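Local coordinates for protein aminotransferase class-III (Sphaerobacter thermophilus DSM 20745, PDB 6K8H) that belongs to the class-III aminotransferases of the pyridoxal-phosphate aminotransferase clan and holds (5-hydroxy-4,6-dimethylpyridin-3-yl)methyl dihydrogen phosphate in a pocket, at residues Asn70-Ile75 with Ala416-Leu421; Leu260-Gly265 with Gly371-Ile376; Pro337-Arg342 with Leu421-Gly426. All coordinates share one frame; numbering follows the deposited sequence.

Contact 1: Asn70-Ile75 with Ala416-Leu421; sequences NYTALI and ALFGCL
Phe418 opens the contact by laying the far end of its ring against the methyl group of Thr72. Its CG stands anti to the backbone N (chi1 164°), which carries the ring off the strand toward Asn70-Ile75. Phe418 CZ comes to 3.8 Å from Thr72 CG2 and the adjoining ring atom CE2 is as near, so the methyl rests obliquely on that outer bond while the two side chains cross at about a right angle. The methyl is held there by the hydroxyl on the same carbon: Thr72 OG1 turns back along its own segment and bonds to Tyr71 O at 2.6 Å, which fixes the rotation of the threonine.

Two residues on, past Gly419, Cys420 faces the same way as Phe418. Its thiol sulfur, placed between the backbone N and carbonyl carbon by chi1 of 61°, lies 3.7 Å from Thr72 CA, and Cys420 SG is 3.8 Å from Thr72 CG2. One methyl group is therefore shared between an aromatic ring and a sulfur, a small, buried, apolar junction.

At Leu421 the contact turns polar. A water donates to Leu421 O at 2.7 Å and to Leu74 O at 3.1 Å, bridging two backbone carbonyls that could not bond to each other directly.

The side chain of Thr72 lies about 6 Å from the bound (5-hydroxy-4,6-dimethylpyridin-3-yl)methyl dihydrogen phosphate. In the same segment, Asn70 ND2 bonds to Thr317 O of the second subunit, which places this segment at the dimer interface. Strand 418-420 is an outermost strand, within this chain, of a three-stranded antiparallel sheet; its neighbour 373-377 brings Leu373 against both Thr72 and Cys420, and helix 337-361 receives the Leu421 side chain on Leu346 and Leu350.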
loop_
_atom_site.group_PDB
_atom_site.type_symbol
_atom_site.label_atom_id
_atom_site.label_comp_id
_atom_site.label_asym_id
_atom_site.label_seq_id
_atom_site.Cartn_x
_atom_site.Cartn_y
_atom_site.Cartn_z
ATOM N N ASN B 70 13.960 -4.290 -9.352
ATOM C CA ASN B 70 12.967 -4.238 -8.280
ATOM C C ASN B 70 11.819 -5.207 -8.563
ATOM O O ASN B 70 10.637 -4.856 -8.524
ATOM C CB ASN B 70 12.452 -2.819 -8.061
ATOM C CG ASN B 70 11.985 -2.608 -6.639
ATOM O OD1 ASN B 70 12.495 -3.255 -5.732
ATOM N ND2 ASN B 70 11.011 -1.724 -6.437
ATOM N N TYR B 71 12.198 -6.448 -8.871
ATOM C CA TYR B 71 11.262 -7.532 -9.148
ATOM C C TYR B 71 10.292 -7.159 -10.271
ATOM O O TYR B 71 9.077 -7.309 -10.154
ATOM C CB TYR B 71 10.550 -7.970 -7.865
ATOM C CG TYR B 71 11.509 -8.834 -7.056
ATOM C CD1 TYR B 71 12.435 -8.261 -6.191
ATOM C CD2 TYR B 71 11.555 -10.206 -7.245
ATOM C CE1 TYR B 71 13.354 -9.050 -5.493
ATOM C CE2 TYR B 71 12.452 -11.003 -6.548
ATOM C CZ TYR B 71 13.354 -10.423 -5.681
ATOM O OH TYR B 71 14.250 -11.223 -4.999
ATOM N N THR B 72 10.869 -6.697 -11.385
ATOM C CA THR B 72 10.262 -6.386 -12.691
ATOM C C THR B 72 9.542 -5.040 -12.723
ATOM O O THR B 72 8.942 -4.719 -13.765
ATOM C CB THR B 72 9.283 -7.464 -13.214
ATOM O OG1 THR B 72 8.028 -7.397 -12.519
ATOM C CG2 THR B 72 9.868 -8.867 -13.086
ATOM N N ALA B 73 9.573 -4.245 -11.646
ATOM C CA ALA B 73 8.846 -2.975 -11.635
ATOM C C ALA B 73 9.476 -1.935 -12.560
ATOM O O ALA B 73 8.764 -1.130 -13.169
ATOM C CB ALA B 73 8.752 -2.424 -10.210
ATOM N N LEU B 74 10.798 -1.880 -12.629
ATOM C CA LEU B 74 11.483 -0.819 -13.368
ATOM C C LEU B 74 11.861 -1.345 -14.748
ATOM O O LEU B 74 13.016 -1.654 -15.044
ATOM C CB LEU B 74 12.689 -0.307 -12.578
ATOM C CG LEU B 74 12.317 0.812 -11.595
ATOM C CD1 LEU B 74 11.408 0.293 -10.462
ATOM C CD2 LEU B 74 13.571 1.448 -11.039
ATOM N N ILE B 75 10.855 -1.410 -15.617
ATOM C CA ILE B 75 11.075 -1.937 -16.958
ATOM C C ILE B 75 12.007 -1.039 -17.762
ATOM O O ILE B 75 12.600 -1.496 -18.742
ATOM C CB ILE B 75 9.717 -2.159 -17.655
ATOM C CG1 ILE B 75 9.899 -2.919 -18.987
ATOM C CG2 ILE B 75 8.971 -0.838 -17.810
ATOM C CD1 ILE B 75 8.709 -3.788 -19.352
ATOM N N ALA B 416 16.278 -17.362 -7.384
ATOM C CA ALA B 416 15.692 -18.470 -8.124
ATOM C C ALA B 416 16.192 -18.542 -9.562
ATOM O O ALA B 416 15.900 -19.525 -10.249
ATOM C CB ALA B 416 14.155 -18.365 -8.114
ATOM N N LEU B 417 16.985 -17.556 -10.001
ATOM C CA LEU B 417 17.363 -17.370 -11.403
ATOM C C LEU B 417 16.145 -16.999 -12.249
ATOM O O LEU B 417 16.069 -17.316 -13.441
ATOM C CB LEU B 417 18.107 -18.589 -11.982
ATOM C CG LEU B 417 19.278 -19.111 -11.139
ATOM C CD1 LEU B 417 20.014 -20.237 -11.841
ATOM C CD2 LEU B 417 20.261 -18.001 -10.746
ATOM N N PHE B 418 15.265 -16.228 -11.614
ATOM C CA PHE B 418 14.139 -15.569 -12.309
ATOM C C PHE B 418 14.677 -14.177 -12.648
ATOM O O PHE B 418 15.240 -13.533 -11.768
ATOM C CB PHE B 418 12.919 -15.436 -11.404
ATOM C CG PHE B 418 11.906 -14.448 -11.921
ATOM C CD1 PHE B 418 11.183 -14.717 -13.068
ATOM C CD2 PHE B 418 11.695 -13.241 -11.273
ATOM C CE1 PHE B 418 10.250 -13.811 -13.543
ATOM C CE2 PHE B 418 10.765 -12.335 -11.755
ATOM C CZ PHE B 418 10.047 -12.621 -12.890
ATOM N N GLY B 419 14.518 -13.742 -13.892
ATOM C CA GLY B 419 15.053 -12.456 -14.283
ATOM C C GLY B 419 14.187 -11.757 -15.310
ATOM O O GLY B 419 13.255 -12.332 -15.886
ATOM N N CYS B 420 14.493 -10.478 -15.508
ATOM C CA CYS B 420 13.738 -9.632 -16.423
ATOM C C CYS B 420 14.691 -8.685 -17.145
ATOM O O CYS B 420 15.711 -8.250 -16.603
ATOM C CB CYS B 420 12.616 -8.861 -15.713
ATOM S SG CYS B 420 13.191 -7.727 -14.426
ATOM N N LEU B 421 14.344 -8.368 -18.381
ATOM C CA LEU B 421 15.082 -7.348 -19.114
ATOM C C LEU B 421 14.540 -5.941 -18.843
ATOM O O LEU B 421 13.408 -5.748 -18.400
ATOM C CB LEU B 421 15.032 -7.630 -20.615
ATOM C CG LEU B 421 15.267 -9.056 -21.091
ATOM C CD1 LEU B 421 15.038 -9.144 -22.600
ATOM C CD2 LEU B 421 16.683 -9.479 -20.746
HETATM O O HOH W 1 12.876 -4.558 -16.075
#

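Contact 2: Leu260-Gly265 with Gly371-Ile376; sequences LRSDYG and GSLFHI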
loop_
_atom_site.group_PDB
_atom_site.type_symbol
_atom_site.label_atom_id
_atom_site.label_comp_id
_atom_site.label_asym_id
_atom_site.label_seq_id
_atom_site.Cartn_x
_atom_site.Cartn_y
_atom_site.Cartn_z
ATOM N N LEU B 260 1.589 -8.181 -16.475
ATOM C CA LEU B 260 1.043 -7.189 -17.400
ATOM C C LEU B 260 2.082 -6.745 -18.422
ATOM O O LEU B 260 1.723 -6.315 -19.522
ATOM C CB LEU B 260 0.517 -5.969 -16.638
ATOM C CG LEU B 260 -0.445 -5.032 -17.382
ATOM C CD1 LEU B 260 -1.864 -5.587 -17.415
ATOM C CD2 LEU B 260 -0.438 -3.628 -16.755
ATOM N N ARG B 261 3.357 -6.909 -18.086
ATOM C CA ARG B 261 4.453 -6.460 -18.981
ATOM C C ARG B 261 4.668 -7.459 -20.126
ATOM O O ARG B 261 5.558 -7.203 -20.922
ATOM C CB ARG B 261 5.755 -6.284 -18.195
ATOM C CG ARG B 261 6.423 -7.593 -17.813
ATOM C CD ARG B 261 7.933 -7.524 -17.932
ATOM N NE ARG B 261 8.547 -6.617 -16.979
ATOM C CZ ARG B 261 9.807 -6.214 -17.037
ATOM N NH1 ARG B 261 10.274 -5.386 -16.122
ATOM N NH2 ARG B 261 10.589 -6.626 -18.014
ATOM N N SER B 262 3.910 -8.559 -20.175
ATOM C CA SER B 262 4.148 -9.579 -21.198
ATOM C C SER B 262 3.757 -9.129 -22.601
ATOM O O SER B 262 4.235 -9.715 -23.583
ATOM C CB SER B 262 3.394 -10.861 -20.846
ATOM O OG SER B 262 3.722 -11.285 -19.538
ATOM N N ASP B 263 2.942 -8.084 -22.722
ATOM C CA ASP B 263 2.315 -7.747 -23.992
ATOM C C ASP B 263 1.665 -6.372 -23.869
ATOM O O ASP B 263 1.329 -5.920 -22.765
ATOM C CB ASP B 263 1.284 -8.817 -24.371
ATOM C CG ASP B 263 0.602 -8.538 -25.680
ATOM O OD1 ASP B 263 1.155 -8.942 -26.725
ATOM O OD2 ASP B 263 -0.484 -7.913 -25.661
ATOM N N TYR B 264 1.486 -5.710 -25.020
ATOM C CA TYR B 264 0.799 -4.415 -25.033
ATOM C C TYR B 264 -0.527 -4.477 -24.278
ATOM O O TYR B 264 -0.883 -3.540 -23.551
ATOM C CB TYR B 264 0.581 -3.964 -26.481
ATOM C CG TYR B 264 0.226 -2.486 -26.664
ATOM C CD1 TYR B 264 1.198 -1.503 -26.549
ATOM C CD2 TYR B 264 -1.067 -2.092 -26.971
ATOM C CE1 TYR B 264 0.899 -0.166 -26.725
ATOM C CE2 TYR B 264 -1.384 -0.749 -27.155
ATOM C CZ TYR B 264 -0.397 0.209 -27.021
ATOM O OH TYR B 264 -0.697 1.549 -27.198
ATOM N N GLY B 265 -1.241 -5.597 -24.395
ATOM C CA GLY B 265 -2.510 -5.796 -23.716
ATOM C C GLY B 265 -2.468 -6.814 -22.589
ATOM O O GLY B 265 -3.498 -7.396 -22.236
ATOM N N GLY B 371 8.057 -12.773 -23.517
ATOM C CA GLY B 371 8.430 -11.371 -23.609
ATOM C C GLY B 371 9.786 -11.158 -22.952
ATOM O O GLY B 371 10.749 -11.880 -23.230
ATOM N N SER B 372 9.852 -10.227 -21.997
ATOM C CA SER B 372 11.108 -9.874 -21.342
ATOM C C SER B 372 11.279 -10.537 -19.978
ATOM O O SER B 372 12.116 -10.087 -19.184
ATOM C CB SER B 372 11.217 -8.353 -21.190
ATOM O OG SER B 372 10.080 -7.842 -20.526
ATOM N N LEU B 373 10.527 -11.600 -19.695
ATOM C CA LEU B 373 10.644 -12.351 -18.453
ATOM C C LEU B 373 11.208 -13.735 -18.747
ATOM O O LEU B 373 10.819 -14.371 -19.733
ATOM C CB LEU B 373 9.278 -12.492 -17.770
ATOM C CG LEU B 373 8.549 -11.207 -17.368
ATOM C CD1 LEU B 373 7.114 -11.524 -16.976
ATOM C CD2 LEU B 373 9.269 -10.551 -16.218
ATOM N N PHE B 374 12.100 -14.215 -17.882
ATOM C CA PHE B 374 12.680 -15.540 -18.081
ATOM C C PHE B 374 12.993 -16.179 -16.733
ATOM O O PHE B 374 13.165 -15.497 -15.718
ATOM C CB PHE B 374 13.935 -15.472 -18.963
ATOM C CG PHE B 374 15.078 -14.718 -18.340
ATOM C CD1 PHE B 374 15.987 -15.368 -17.522
ATOM C CD2 PHE B 374 15.248 -13.365 -18.578
ATOM C CE1 PHE B 374 17.030 -14.686 -16.943
ATOM C CE2 PHE B 374 16.288 -12.678 -18.009
ATOM C CZ PHE B 374 17.181 -13.331 -17.192
ATOM N N HIS B 375 13.088 -17.508 -16.745
ATOM C CA HIS B 375 13.379 -18.305 -15.550
ATOM C C HIS B 375 14.271 -19.467 -15.972
ATOM O O HIS B 375 13.870 -20.281 -16.816
ATOM C CB HIS B 375 12.079 -18.823 -14.908
ATOM C CG HIS B 375 12.193 -19.150 -13.446
ATOM N ND1 HIS B 375 13.268 -19.829 -12.910
ATOM C CD2 HIS B 375 11.353 -18.903 -12.412
ATOM C CE1 HIS B 375 13.089 -19.983 -11.609
ATOM N NE2 HIS B 375 11.940 -19.421 -11.277
ATOM N N ILE B 376 15.492 -19.529 -15.408
ATOM C CA ILE B 376 16.409 -20.646 -15.635
ATOM C C ILE B 376 16.100 -21.750 -14.632
ATOM O O ILE B 376 15.842 -21.486 -13.453
ATOM C CB ILE B 376 17.877 -20.201 -15.523
ATOM C CG1 ILE B 376 18.134 -18.940 -16.353
ATOM C CG2 ILE B 376 18.801 -21.327 -15.967
ATOM C CD1 ILE B 376 19.550 -18.381 -16.178
HETATM O O HOH W 2 8.043 -7.986 -22.121
#
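Ser372 OG is gripped by two partners, and both lead back to Arg261. One is Arg261 NH2, which donates to Ser372 OG at 2.8 Å with an N-H...O angle of 152°, the oxygen lying at the guanidinium edge and only 12° out of its plane. The other is a water 2.6 Å from Ser372 OG, which in turn donates to Arg261 O at 2.9 Å. The serine hydroxyl is thus tied to the head of the arginine directly and to its backbone through water.

The aliphatic part of Arg261 does the packing. Its chain is bent at chi2 and again at chi3 (67°), so that it runs past the branched end of Leu373: Arg261 CD meets Leu373 CD2 at 3.7 Å, and Arg261 CG is 4.1 Å from Leu373 CD1. Ser262 adds a looser contact to that leucine, its hydroxyl being bonded to Ser259 O.

The guanidinium is buried but well supplied with acceptors: NH1 also bonds to Thr72 O and NH2 to Leu421 O, so its two NH groups are met by two backbone carbonyls and a hydroxyl. The arginine lies in the loop between strand 251-255 and helix 266-271, facing the start of strand 373-377, the middle strand of its sheet; helix 337-361 touches Ser372 through Leu343.

Contact 3: Pro337-Arg342 with Leu421-Gly426; sequences PAEFDR and LSTPMG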
loop_
_atom_site.group_PDB
_atom_site.type_symbol
_atom_site.label_atom_id
_atom_site.label_comp_id
_atom_site.label_asym_id
_atom_site.label_seq_id
_atom_site.Cartn_x
_atom_site.Cartn_y
_atom_site.Cartn_z
ATOM N N PRO B 337 4.374 -0.772 -29.041
ATOM C CA PRO B 337 4.469 -2.089 -29.702
ATOM C C PRO B 337 5.873 -2.421 -30.199
ATOM O O PRO B 337 6.328 -3.571 -30.049
ATOM C CB PRO B 337 3.460 -1.968 -30.857
ATOM C CG PRO B 337 2.405 -1.020 -30.320
ATOM C CD PRO B 337 3.185 -0.014 -29.488
ATOM N N ALA B 338 6.596 -1.440 -30.757
ATOM C CA ALA B 338 7.962 -1.714 -31.199
ATOM C C ALA B 338 8.866 -2.089 -30.025
ATOM O O ALA B 338 9.747 -2.953 -30.152
ATOM C CB ALA B 338 8.528 -0.500 -31.940
ATOM N N GLU B 339 8.664 -1.456 -28.872
ATOM C CA GLU B 339 9.483 -1.812 -27.716
ATOM C C GLU B 339 9.140 -3.203 -27.200
ATOM O O GLU B 339 10.039 -3.970 -26.826
ATOM C CB GLU B 339 9.339 -0.761 -26.619
ATOM C CG GLU B 339 10.203 0.461 -26.889
ATOM C CD GLU B 339 11.689 0.114 -26.959
ATOM O OE1 GLU B 339 12.264 -0.244 -25.909
ATOM O OE2 GLU B 339 12.275 0.174 -28.064
ATOM N N PHE B 340 7.849 -3.561 -27.192
ATOM C CA PHE B 340 7.498 -4.918 -26.793
ATOM C C PHE B 340 8.148 -5.938 -27.718
ATOM O O PHE B 340 8.700 -6.943 -27.247
ATOM C CB PHE B 340 5.979 -5.085 -26.771
ATOM C CG PHE B 340 5.329 -4.554 -25.520
ATOM C CD1 PHE B 340 5.440 -5.235 -24.322
ATOM C CD2 PHE B 340 4.607 -3.373 -25.548
ATOM C CE1 PHE B 340 4.836 -4.745 -23.163
ATOM C CE2 PHE B 340 4.009 -2.875 -24.402
ATOM C CZ PHE B 340 4.125 -3.564 -23.210
ATOM N N ASP B 341 8.126 -5.675 -29.035
ATOM C CA ASP B 341 8.756 -6.575 -30.005
ATOM C C ASP B 341 10.253 -6.722 -29.748
ATOM O O ASP B 341 10.800 -7.835 -29.784
ATOM C CB ASP B 341 8.533 -6.062 -31.433
ATOM C CG ASP B 341 7.098 -6.224 -31.909
ATOM O OD1 ASP B 341 6.291 -6.911 -31.235
ATOM O OD2 ASP B 341 6.777 -5.650 -32.978
ATOM N N ARG B 342 10.938 -5.599 -29.499
ATOM C CA ARG B 342 12.379 -5.651 -29.260
ATOM C C ARG B 342 12.706 -6.430 -27.989
ATOM O O ARG B 342 13.623 -7.259 -27.975
ATOM C CB ARG B 342 12.951 -4.232 -29.187
ATOM C CG ARG B 342 14.469 -4.191 -29.075
ATOM C CD ARG B 342 15.005 -2.757 -29.076
ATOM N NE ARG B 342 14.570 -1.972 -27.919
ATOM C CZ ARG B 342 15.196 -1.975 -26.745
ATOM N NH1 ARG B 342 16.263 -2.731 -26.576
ATOM N NH2 ARG B 342 14.761 -1.232 -25.742
ATOM N N LEU B 421 14.344 -8.368 -18.381
ATOM C CA LEU B 421 15.082 -7.348 -19.114
ATOM C C LEU B 421 14.540 -5.941 -18.843
ATOM O O LEU B 421 13.408 -5.748 -18.400
ATOM C CB LEU B 421 15.032 -7.630 -20.615
ATOM C CG LEU B 421 15.267 -9.056 -21.091
ATOM C CD1 LEU B 421 15.038 -9.144 -22.600
ATOM C CD2 LEU B 421 16.683 -9.479 -20.746
ATOM N N SER B 422 15.383 -4.950 -19.120
ATOM C CA SER B 422 14.995 -3.549 -19.106
ATOM C C SER B 422 15.299 -2.917 -20.466
ATOM O O SER B 422 16.161 -3.390 -21.219
ATOM C CB SER B 422 15.713 -2.804 -17.978
ATOM O OG SER B 422 17.120 -2.796 -18.189
ATOM N N THR B 423 14.571 -1.842 -20.777
ATOM C CA THR B 423 14.711 -1.211 -22.085
ATOM C C THR B 423 16.103 -0.634 -22.374
ATOM O O THR B 423 16.443 -0.532 -23.565
ATOM C CB THR B 423 13.657 -0.105 -22.271
ATOM O OG1 THR B 423 13.779 0.863 -21.228
ATOM C CG2 THR B 423 12.238 -0.684 -22.291
ATOM N N PRO B 424 16.941 -0.247 -21.399
ATOM C CA PRO B 424 18.319 0.132 -21.759
ATOM C C PRO B 424 19.141 -1.021 -22.303
ATOM O O PRO B 424 20.248 -0.783 -22.804
ATOM C CB PRO B 424 18.903 0.658 -20.436
ATOM C CG PRO B 424 17.730 1.086 -19.657
ATOM C CD PRO B 424 16.660 0.091 -19.988
ATOM N N MET B 425 18.653 -2.256 -22.219
ATOM C CA MET B 425 19.444 -3.399 -22.648
ATOM C C MET B 425 19.395 -3.594 -24.153
ATOM O O MET B 425 18.408 -3.268 -24.820
ATOM C CB MET B 425 18.968 -4.686 -21.970
ATOM C CG MET B 425 19.339 -4.777 -20.516
ATOM S SD MET B 425 18.702 -6.281 -19.744
ATOM C CE MET B 425 19.293 -6.020 -18.073
ATOM N N GLY B 426 20.483 -4.146 -24.676
ATOM C CA GLY B 426 20.554 -4.601 -26.043
ATOM C C GLY B 426 21.264 -5.937 -26.137
ATOM O O GLY B 426 21.422 -6.649 -25.136
#
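Hydrogen bonds from Arg342 to two backbone carbonyls carry this contact. Arg342 NH1 donates to Met425 O at 2.8 Å, approaching almost head-on with a C=O...N angle of 173°, and the acceptor lies close to the guanidinium plane. Arg342 NH2 reaches Thr423 O, also at 2.8 Å, and there it meets a lone pair in the carbonyl plane. The arginine chain leaves the helix extended and bends at chi3 (64°), which sets the edge of its head group against the loop.

A salt bridge within the helix steadies that head group. Glu339, one turn earlier, is held side-on: Arg342 NH2 bonds to Glu339 OE1 at 2.7 Å and Arg342 NE to Glu339 OE2 at 3.1 Å. NH2 therefore serves the carboxylate and Thr423 O together.

Van der Waals contact is slight. The methyl of Thr423 sits beside the carboxylate, with Thr423 CG2 3.6 Å from Glu339 OE1, while the threonine hydroxyl bonds elsewhere, to His76 ND1.

Within the loop a type I turn from Ser422 to Met425 presents both carbonyls on the arginine side, just before Gly426, at the N-cap position of helix 427-445. With all three guanidinium nitrogens engaged, the head group has little freedom to rotate, and its charge, balanced by Glu339, probably favours the ionised carboxylate and polarises the two carbonyls.

Leu421 belongs to both contact 1 and contact 3, and Arg261 of contact 2 bonds to its carbonyl, so the three sites form one continuous region. Centres of contacts 1 and 2 lie about 10 Å apart, those of 2 and 3 about 11 Å, and those of 1 and 3 about 14 Å. Contacts 1 and 2 meet on neighbouring strands 418-420 and 373-377; contact 3 continues from the end of strand 418-420 to helix 337-361. Along the chain the segments run 70-75, 260-265, 337-342, 371-376 and 416-426, so distant parts converge around the late strands. Contact 1 comes closer to the ligand than contact 2, about 6 Å from the side chain of Thr72 against about 9 Å from that of Leu373.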